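Local structure of 3-hydroxyacyl-CoA dehydrogenase (1ZEJ) at residues D120-F125 against S145-S150. The protein probably works as an NAD-dependent dehydrogenase of the 3-hydroxyacyl-CoA dehydrogenase family, oxidising a hydroxyl group on its substrate, and forms a homodimer. Numbering follows the deposited sequence. Where two conformers were deposited one is given.
Sequences DSPSRF and SRFTDS
The hydroxyl of Thr148 donates a hydrogen bond to the backbone carbonyl of Phe125: OG1 sits 2.8 Å from Phe125 O and meets it almost head-on, at a C=O...OG1 angle of 160°. With chi1 at -52° the hydroxyl swings back to the side of its own amide, opposite the carbonyl carbon, and from there it also accepts from Ser145 N, so OG1 ties the loop to itself as well as to its neighbour. A second, nearly straight bond runs from Asp149 N to Ser123 O, 2.9 Å long and aimed at a lone pair in the carbonyl plane. Here the backbones close to 4.3 Å, CA of Ser123 to CA of Thr148, and Ser123 CA points its hydrogen at Phe147 O. One water links both loops, donating to Pro122 O and Phe125 O and accepting from Ser145 OG, which in turn takes Phe147 N in an ST turn. All this happens in the Rossmann-type NAD-binding domain, where the loop leading into strand 125-130 meets the loop that joins strand 139-144, antiparallel to 125-130, to helix 150-162. Asp149 is the N-cap of that helix; its OD1 is held by Thr152 OG1 and comes within 3.2 Å of Ser123 O, two acceptors with no bond between them. The apolar part is close too: Pro122 CB and CG rest obliquely against CB, CG and CD1 of Phe147, with Pro122 CG 3.7 Å from Phe147 CD1. Beyond that the fit slackens, as the far end of the ring leads off from the proline, with Arg146 CG over one face, offset toward the rim. Ser123 CB and Asp149 OD2 touch only loosely, at 3.7 Å.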
ATOM      1  N   ASP A 120      34.874  -3.134 -14.996  1.00 29.56           N
ATOM      2  CA  ASP A 120      35.497  -3.713 -16.198  1.00 30.41           C
ATOM      3  C   ASP A 120      34.579  -4.692 -16.918  1.00 29.80           C
ATOM      4  O   ASP A 120      34.602  -4.776 -18.130  1.00 28.74           O
ATOM      5  CB  ASP A 120      36.771  -4.448 -15.765  0.50 30.11           C
ATOM      6  CG  ASP A 120      37.736  -4.694 -16.899  0.50 32.09           C
ATOM      7  OD1 ASP A 120      38.197  -3.712 -17.530  0.50 34.45           O
ATOM      8  OD2 ASP A 120      38.087  -5.869 -17.117  0.50 35.19           O
ATOM      9  N   SER A 121      33.767  -5.438 -16.180  1.00 29.42           N
ATOM     10  CA  SER A 121      32.949  -6.489 -16.802  1.00 30.40           C
ATOM     11  C   SER A 121      31.495  -6.432 -16.301  1.00 30.59           C
ATOM     12  O   SER A 121      30.999  -7.336 -15.577  1.00 29.65           O
ATOM     13  CB  SER A 121      33.614  -7.857 -16.537  1.00 32.32           C
ATOM     14  OG  SER A 121      34.004  -7.958 -15.138  1.00 33.94           O
ATOM     15  N   PRO A 122      30.785  -5.383 -16.707  1.00 29.60           N
ATOM     16  CA  PRO A 122      29.452  -5.163 -16.130  1.00 29.46           C
ATOM     17  C   PRO A 122      28.342  -6.108 -16.641  1.00 29.55           C
ATOM     18  O   PRO A 122      27.218  -6.035 -16.131  1.00 29.29           O
ATOM     19  CB  PRO A 122      29.188  -3.708 -16.485  1.00 28.96           C
ATOM     20  CG  PRO A 122      29.852  -3.528 -17.744  1.00 29.45           C
ATOM     21  CD  PRO A 122      31.119  -4.326 -17.678  1.00 29.85           C
ATOM     22  N   SER A 123      28.625  -6.948 -17.646  1.00 29.21           N
ATOM     23  CA  SER A 123      27.593  -7.851 -18.125  1.00 29.85           C
ATOM     24  C   SER A 123      27.109  -8.836 -17.062  1.00 29.40           C
ATOM     25  O   SER A 123      25.977  -9.317 -17.159  1.00 28.83           O
ATOM     26  CB  SER A 123      27.995  -8.612 -19.377  1.00 29.02           C
ATOM     27  OG  SER A 123      29.146  -9.343 -19.150  1.00 32.60           O
ATOM     28  N   ARG A 124      27.942  -9.110 -16.053  1.00 29.14           N
ATOM     29  CA  ARG A 124      27.584 -10.062 -14.991  1.00 29.19           C
ATOM     30  C   ARG A 124      27.404  -9.381 -13.640  1.00 28.57           C
ATOM     31  O   ARG A 124      27.449 -10.017 -12.603  1.00 28.87           O
ATOM     32  CB  ARG A 124      28.583 -11.236 -14.936  1.00 29.41           C
ATOM     33  CG  ARG A 124      30.026 -10.824 -14.859  1.00 30.82           C
ATOM     34  CD  ARG A 124      30.426 -10.031 -13.605  1.00 32.40           C
ATOM     35  NE  ARG A 124      31.850  -9.788 -13.699  1.00 33.42           N
ATOM     36  CZ  ARG A 124      32.793 -10.550 -13.155  1.00 33.65           C
ATOM     37  NH1 ARG A 124      32.496 -11.509 -12.313  1.00 34.59           N
ATOM     38  NH2 ARG A 124      34.050 -10.293 -13.403  1.00 36.55           N
ATOM     39  N   PHE A 125      27.119  -8.079 -13.669  1.00 27.63           N
ATOM     40  CA  PHE A 125      26.844  -7.293 -12.482  1.00 27.19           C
ATOM     41  C   PHE A 125      25.361  -6.921 -12.494  1.00 28.06           C
ATOM     42  O   PHE A 125      24.785  -6.561 -13.553  1.00 26.85           O
ATOM     43  CB  PHE A 125      27.628  -5.968 -12.478  1.00 26.98           C
ATOM     44  CG  PHE A 125      27.199  -5.031 -11.369  1.00 26.58           C
ATOM     45  CD1 PHE A 125      27.468  -5.343 -10.062  1.00 26.76           C
ATOM     46  CD2 PHE A 125      26.479  -3.871 -11.647  1.00 29.66           C
ATOM     47  CE1 PHE A 125      27.030  -4.531  -9.020  1.00 27.46           C
ATOM     48  CE2 PHE A 125      26.057  -3.036 -10.633  1.00 28.88           C
ATOM     49  CZ  PHE A 125      26.358  -3.370  -9.287  1.00 29.66           C
ATOM     50  N   SER A 145      21.177  -3.265 -14.739  1.00 27.54           N
ATOM     51  CA  SER A 145      21.694  -2.108 -15.440  1.00 26.72           C
ATOM     52  C   SER A 145      21.462  -2.314 -16.930  1.00 27.61           C
ATOM     53  O   SER A 145      21.046  -3.405 -17.346  1.00 26.92           O
ATOM     54  CB  SER A 145      23.156  -1.933 -15.136  1.00 26.88           C
ATOM     55  OG  SER A 145      23.979  -2.775 -15.934  1.00 26.28           O
ATOM     56  N   ARG A 146      21.777  -1.287 -17.727  1.00 26.88           N
ATOM     57  CA  ARG A 146      21.780  -1.434 -19.216  1.00 27.81           C
ATOM     58  C   ARG A 146      22.818  -2.413 -19.733  1.00 26.72           C
ATOM     59  O   ARG A 146      22.725  -2.857 -20.846  1.00 27.62           O
ATOM     60  CB  ARG A 146      21.953  -0.082 -19.905  1.00 27.96           C
ATOM     61  CG  ARG A 146      23.229   0.669 -19.620  1.00 27.06           C
ATOM     62  CD  ARG A 146      23.069   2.110 -20.101  1.00 29.61           C
ATOM     63  NE  ARG A 146      24.357   2.764 -20.266  1.00 31.97           N
ATOM     64  CZ  ARG A 146      25.010   3.387 -19.292  1.00 33.31           C
ATOM     65  NH1 ARG A 146      24.527   3.413 -18.049  1.00 33.30           N
ATOM     66  NH2 ARG A 146      26.174   3.956 -19.552  1.00 33.78           N
ATOM     67  N   PHE A 147      23.760  -2.808 -18.894  1.00 26.31           N
ATOM     68  CA  PHE A 147      24.813  -3.741 -19.275  1.00 26.98           C
ATOM     69  C   PHE A 147      24.529  -5.189 -18.967  1.00 26.58           C
ATOM     70  O   PHE A 147      25.122  -6.067 -19.551  1.00 27.64           O
ATOM     71  CB  PHE A 147      26.120  -3.400 -18.573  1.00 27.27           C
ATOM     72  CG  PHE A 147      26.608  -1.985 -18.785  1.00 26.03           C
ATOM     73  CD1 PHE A 147      27.467  -1.679 -19.813  1.00 28.43           C
ATOM     74  CD2 PHE A 147      26.267  -0.967 -17.881  1.00 28.65           C
ATOM     75  CE1 PHE A 147      27.935  -0.361 -19.996  1.00 29.37           C
ATOM     76  CE2 PHE A 147      26.758   0.348 -18.052  1.00 27.58           C
ATOM     77  CZ  PHE A 147      27.588   0.639 -19.104  1.00 27.59           C
ATOM     78  N   THR A 148      23.712  -5.443 -17.962  1.00 28.33           N
ATOM     79  CA  THR A 148      23.510  -6.765 -17.427  1.00 26.93           C
ATOM     80  C   THR A 148      22.996  -7.698 -18.533  1.00 28.24           C
ATOM     81  O   THR A 148      22.022  -7.374 -19.258  1.00 27.96           O
ATOM     82  CB  THR A 148      22.461  -6.746 -16.282  1.00 27.24           C
ATOM     83  OG1 THR A 148      22.770  -5.750 -15.278  1.00 23.26           O
ATOM     84  CG2 THR A 148      22.377  -8.123 -15.654  1.00 27.15           C
ATOM     85  N   ASP A 149      23.592  -8.865 -18.662  1.00 28.95           N
ATOM     86  CA  ASP A 149      23.073  -9.824 -19.658  1.00 30.13           C
ATOM     87  C   ASP A 149      21.992 -10.730 -19.104  1.00 30.36           C
ATOM     88  O   ASP A 149      21.823 -10.857 -17.895  1.00 29.93           O
ATOM     89  CB  ASP A 149      24.200 -10.601 -20.317  1.00 31.88           C
ATOM     90  CG  ASP A 149      24.959 -11.461 -19.375  1.00 32.48           C
ATOM     91  OD1 ASP A 149      24.422 -11.854 -18.320  1.00 37.13           O
ATOM     92  OD2 ASP A 149      26.111 -11.794 -19.732  1.00 40.26           O
ATOM     93  N   SER A 150      21.244 -11.358 -19.996  1.00 30.49           N
ATOM     94  CA  SER A 150      20.096 -12.176 -19.611  1.00 32.17           C
ATOM     95  C   SER A 150      20.458 -13.428 -18.813  1.00 32.18           C
ATOM     96  O   SER A 150      19.693 -13.863 -17.947  1.00 33.34           O
ATOM     97  CB  SER A 150      19.376 -12.688 -20.865  0.50 32.75           C
ATOM     98  OG  SER A 150      18.461 -13.711 -20.506  0.50 33.99           O
TER
HETATM   99  O   HOH W   1      25.668  -4.209 -14.874  1.00 24.43           O